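Local structure of imidazoleglycerol-phosphate dehydratase (Staphylococcus aureus subsp. aureus, 2AE8) at residues G61-M66 against H92-I97; L69-F72 against S77-I80. The protein catalyses the manganese-dependent dehydration of imidazoleglycerol phosphate to imidazoleacetol phosphate, the sixth step of histidine biosynthesis, in an assembly of 24 subunits. All coordinates share one frame; numbering follows the deposited sequence. Where two conformers were deposited one is given.

Overall arrangement
The two contacts illustrate how a helix-on-sheet layer is packed from within while another side of one helix binds metal ions. Both draw on helix 61-74: interaction 1 sets its first turns against helix 90-111, and interaction 2 lays a later turn on strand 77-82. Their centres are 12 Å apart, and they meet where Ile97 CG2 comes within 4.0 Å of Ile80 CD1. Each is buried van der Waals packing without a hydrogen bond between its segments, but interaction 1 includes a methyl against a hydroxyl. Helix 90-111 also presents metal ligands at a subunit boundary, whereas no other subunit touches the segments of interaction 2.

Interaction 1 of 2, residues G61-M66 against H92-I97; sequences GFLNHM and HVTEDI. With MG (magnesium ion), chain M; MG (magnesium ion), chain J.
Leu63 reaches from helix 61-74 to helix 90-111 and makes the apolar part of this contact through one methyl. With CG anti to the backbone N (chi1 -170°), its CD2 lies 3.7 Å from OG1 of Thr94 and 4.0 Å from CA of the same residue, the two side chains crossing obliquely. One turn further along, the tip of Ile97 meets the same methyl, CD1 to Leu63 CD2 at 4.1 Å. The helices approach through side chains and not through backbones: the nearest alpha carbons, those of Leu63 and Thr94, are 7.6 Å apart. Thr58, in the loop before helix 61-74, packs on both Leu63 and Ile97.

The one polar group at the contact, the Thr94 hydroxyl, finds its partner within its own helix. OG1 is hydrogen-bonded to the carbonyl O of Asp90, one turn back, while the same oxygen touches the Leu63 methyl without bonding to it.

Metal coordination occupies another side of helix 90-111. NE2 of His92 binds one magnesium ion at 2.5 Å, completed by His65, His187 and Glu191 of a second subunit. Glu95, extended beyond CG, binds the other through OE1 at 2.2 Å; its OE2, at 3.4 Å from that ion, instead accepts a hydrogen bond of 2.5 Å from one of the three metal-bound waters. His91 of the same chain and His188 of the second subunit supply the remaining ligands.

Such sites, built from both halves of a duplicated fold and shared between subunits, are the hallmark of imidazoleglycerol-phosphate dehydratase; the ligands of the magnesium ions here largely match those of the enzyme's two manganese ions, whose positions they probably occupy.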
# COMPACT_ATOMS: atom_id res chain seq x y z
N GLY B 61 44.85 5.60 -20.78
CA GLY B 61 45.60 5.17 -19.60
C GLY B 61 44.95 4.03 -18.83
O GLY B 61 45.60 3.04 -18.50
N PHE B 62 43.65 4.16 -18.55
CA PHE B 62 42.99 3.15 -17.73
C PHE B 62 42.93 1.83 -18.49
O PHE B 62 43.09 0.78 -17.89
CB PHE B 62 41.58 3.61 -17.30
CG PHE B 62 40.89 2.63 -16.38
CD1 PHE B 62 41.26 2.54 -15.04
CD2 PHE B 62 39.91 1.77 -16.86
CE1 PHE B 62 40.64 1.62 -14.18
CE2 PHE B 62 39.28 0.85 -16.01
CZ PHE B 62 39.65 0.78 -14.67
N LEU B 63 42.70 1.91 -19.80
CA LEU B 63 42.65 0.72 -20.64
C LEU B 63 44.01 0.02 -20.68
O LEU B 63 44.08 -1.21 -20.60
CB LEU B 63 42.15 1.05 -22.06
CG LEU B 63 41.82 -0.14 -22.98
CD1 LEU B 63 40.78 -1.08 -22.38
CD2 LEU B 63 41.37 0.36 -24.36
N ASN B 64 45.09 0.81 -20.74
CA ASN B 64 46.46 0.26 -20.59
C ASN B 64 46.61 -0.62 -19.36
O ASN B 64 47.11 -1.75 -19.46
CB ASN B 64 47.51 1.37 -20.59
CG ASN B 64 47.73 1.97 -21.97
OD1 ASN B 64 47.15 1.51 -22.95
ND2 ASN B 64 48.54 3.01 -22.04
N HIS B 65 46.17 -0.13 -18.21
CA HIS B 65 46.32 -0.88 -16.97
C HIS B 65 45.51 -2.17 -17.00
O HIS B 65 46.01 -3.24 -16.60
CB HIS B 65 45.93 -0.03 -15.75
CG HIS B 65 46.10 -0.74 -14.44
ND1 HIS B 65 47.24 -1.45 -14.11
CD2 HIS B 65 45.28 -0.85 -13.36
CE1 HIS B 65 47.10 -1.98 -12.90
NE2 HIS B 65 45.92 -1.63 -12.43
N MSE B 66 44.27 -2.08 -17.48
CA MSE B 66 43.37 -3.26 -17.54
C MSE B 66 43.90 -4.36 -18.48
O MSE B 66 43.86 -5.56 -18.15
CB MSE B 66 41.95 -2.83 -17.93
CG MSE B 66 41.22 -1.99 -16.85
SE MSE B 66 41.14 -2.81 -15.04
CE MSE B 66 42.56 -1.82 -14.16
N HIS B 92 35.54 4.53 -29.58
CA HIS B 92 36.00 3.88 -30.80
C HIS B 92 37.25 3.06 -30.49
O HIS B 92 37.30 1.88 -30.78
CB HIS B 92 36.24 4.90 -31.90
CG HIS B 92 35.01 5.67 -32.26
ND1 HIS B 92 35.04 7.01 -32.57
CD2 HIS B 92 33.71 5.29 -32.35
CE1 HIS B 92 33.81 7.42 -32.86
NE2 HIS B 92 32.99 6.39 -32.72
N VAL B 93 38.21 3.67 -29.82
CA VAL B 93 39.46 2.99 -29.47
C VAL B 93 39.21 1.69 -28.68
O VAL B 93 39.69 0.63 -29.06
CB VAL B 93 40.41 3.93 -28.70
CG1 VAL B 93 41.61 3.18 -28.15
CG2 VAL B 93 40.86 5.07 -29.61
N THR B 94 38.45 1.77 -27.60
CA THR B 94 38.19 0.62 -26.74
C THR B 94 37.46 -0.49 -27.49
O THR B 94 37.85 -1.65 -27.40
CB THR B 94 37.37 1.04 -25.49
OG1 THR B 94 38.09 2.05 -24.80
CG2 THR B 94 37.17 -0.12 -24.54
N GLU B 95 36.42 -0.12 -28.24
CA GLU B 95 35.66 -1.06 -29.03
C GLU B 95 36.51 -1.72 -30.14
O GLU B 95 36.44 -2.93 -30.34
CB GLU B 95 34.44 -0.39 -29.66
CG GLU B 95 33.63 -1.33 -30.57
CD GLU B 95 32.28 -0.78 -30.99
OE1 GLU B 95 31.95 0.37 -30.61
OE2 GLU B 95 31.53 -1.50 -31.70
N ASP B 96 37.29 -0.92 -30.86
CA ASP B 96 38.11 -1.46 -31.96
C ASP B 96 39.19 -2.39 -31.44
O ASP B 96 39.44 -3.45 -32.02
CB ASP B 96 38.69 -0.34 -32.83
CG ASP B 96 37.62 0.40 -33.61
OD1 ASP B 96 37.90 1.50 -34.14
OD2 ASP B 96 36.47 -0.11 -33.70
N ILE B 97 39.80 -2.04 -30.31
CA ILE B 97 40.73 -2.92 -29.63
C ILE B 97 40.05 -4.24 -29.18
O ILE B 97 40.59 -5.34 -29.34
CB ILE B 97 41.45 -2.19 -28.46
CG1 ILE B 97 42.38 -1.10 -29.03
CG2 ILE B 97 42.19 -3.17 -27.58
CD1 ILE B 97 43.11 -0.29 -28.02
MG MG M . 30.54 6.65 -32.84
MG MG J . 29.91 0.92 -29.91
O HOH W 1 29.18 -1.00 -31.00
O HOH W 2 30.08 2.26 -31.31
O HOH W 3 30.24 -0.39 -28.56

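Interaction 2 of 2, residues L69-F72 against S77-I80; sequences LFTF and SLNI
Thr71 and Leu78 form the tightest meeting between helix and strand here: CG2 of Thr71 presses to 3.4 Å from CB of Leu78, closer than carbons usually come. The same methyl lies 3.7 Å from the backbone N of Leu78 and 4.0 Å from its CD1, so it covers the root of the leucine as well as one branch. Phe70, the residue before Thr71, meets the same branch: Leu78 CD1 approaches the ring obliquely, 3.7 Å from CD2 and 4.0 Å from CE2 of Phe70, and the two side chains cross at about a right angle.

This is the return half of a beta-alpha-beta unit, strand 55-57, helix 61-74 and strand 77-82, in which the chain leaves the helix, turns within a few residues and enters the sheet beneath it. The strand then runs between 43-48, antiparallel to it, and 55-57, parallel to it.

Further out, the threonine is fixed by its hydroxyl. OG1 sits between the backbone N and the carbonyl carbon (chi1 62°) and bonds to the carbonyl O of Thr68, which leaves CG2 facing the strand. Leu78 is held at its backbone N by OG of Ser54, and its side chain also packs on Ile45 and on Ile101 of helix 90-111, while Phe197, Ser198 and Leu201 of helix 186-205 pack against Phe70.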
# COMPACT_ATOMS: atom_id res chain seq x y z
N LEU B 69 46.68 -6.13 -16.99
CA LEU B 69 46.13 -7.15 -16.10
C LEU B 69 45.69 -8.40 -16.87
O LEU B 69 45.95 -9.54 -16.45
CB LEU B 69 44.96 -6.57 -15.29
CG LEU B 69 45.36 -5.75 -14.07
CD1 LEU B 69 44.21 -4.85 -13.65
CD2 LEU B 69 45.80 -6.65 -12.89
N PHE B 70 45.01 -8.18 -17.98
CA PHE B 70 44.58 -9.26 -18.87
C PHE B 70 45.79 -10.13 -19.27
O PHE B 70 45.74 -11.36 -19.16
CB PHE B 70 43.90 -8.67 -20.11
CG PHE B 70 43.64 -9.67 -21.21
CD1 PHE B 70 42.47 -10.43 -21.22
CD2 PHE B 70 44.57 -9.85 -22.24
CE1 PHE B 70 42.22 -11.37 -22.23
CE2 PHE B 70 44.34 -10.78 -23.26
CZ PHE B 70 43.17 -11.55 -23.25
N THR B 71 46.87 -9.49 -19.70
CA THR B 71 48.03 -10.27 -20.15
C THR B 71 48.57 -11.15 -19.05
O THR B 71 48.78 -12.34 -19.27
CB THR B 71 49.16 -9.40 -20.77
OG1 THR B 71 49.68 -8.49 -19.81
CG2 THR B 71 48.64 -8.65 -21.94
N PHE B 72 48.75 -10.59 -17.86
CA PHE B 72 49.29 -11.35 -16.73
C PHE B 72 48.38 -12.50 -16.31
O PHE B 72 48.85 -13.62 -16.05
CB PHE B 72 49.54 -10.43 -15.52
CG PHE B 72 50.17 -11.12 -14.35
CD1 PHE B 72 51.56 -11.13 -14.19
CD2 PHE B 72 49.39 -11.78 -13.40
CE1 PHE B 72 52.15 -11.78 -13.11
CE2 PHE B 72 49.97 -12.44 -12.31
CZ PHE B 72 51.36 -12.43 -12.16
N SER B 77 50.35 -12.88 -24.28
CA SER B 77 51.13 -11.67 -24.51
C SER B 77 50.41 -10.78 -25.51
O SER B 77 50.04 -11.22 -26.60
CB SER B 77 52.53 -12.01 -25.02
OG SER B 77 53.08 -13.06 -24.23
N LEU B 78 50.22 -9.53 -25.13
CA LEU B 78 49.60 -8.55 -25.99
C LEU B 78 50.59 -7.48 -26.38
O LEU B 78 51.31 -6.94 -25.53
CB LEU B 78 48.42 -7.88 -25.29
CG LEU B 78 46.99 -8.28 -25.61
CD1 LEU B 78 46.05 -7.46 -24.72
CD2 LEU B 78 46.68 -8.04 -27.08
N ASN B 79 50.60 -7.15 -27.66
CA ASN B 79 51.30 -5.97 -28.11
C ASN B 79 50.36 -5.10 -28.90
O ASN B 79 49.84 -5.51 -29.94
CB ASN B 79 52.57 -6.32 -28.88
CG ASN B 79 53.61 -6.94 -27.98
OD1 ASN B 79 54.43 -6.24 -27.40
ND2 ASN B 79 53.55 -8.25 -27.81
N ILE B 80 50.13 -3.90 -28.39
CA ILE B 80 49.17 -3.00 -29.00
C ILE B 80 49.82 -1.68 -29.31
O ILE B 80 50.45 -1.06 -28.46
CB ILE B 80 47.93 -2.77 -28.09
CG1 ILE B 80 47.27 -4.12 -27.75
CG2 ILE B 80 46.95 -1.81 -28.76
CD1 ILE B 80 46.05 -4.02 -26.83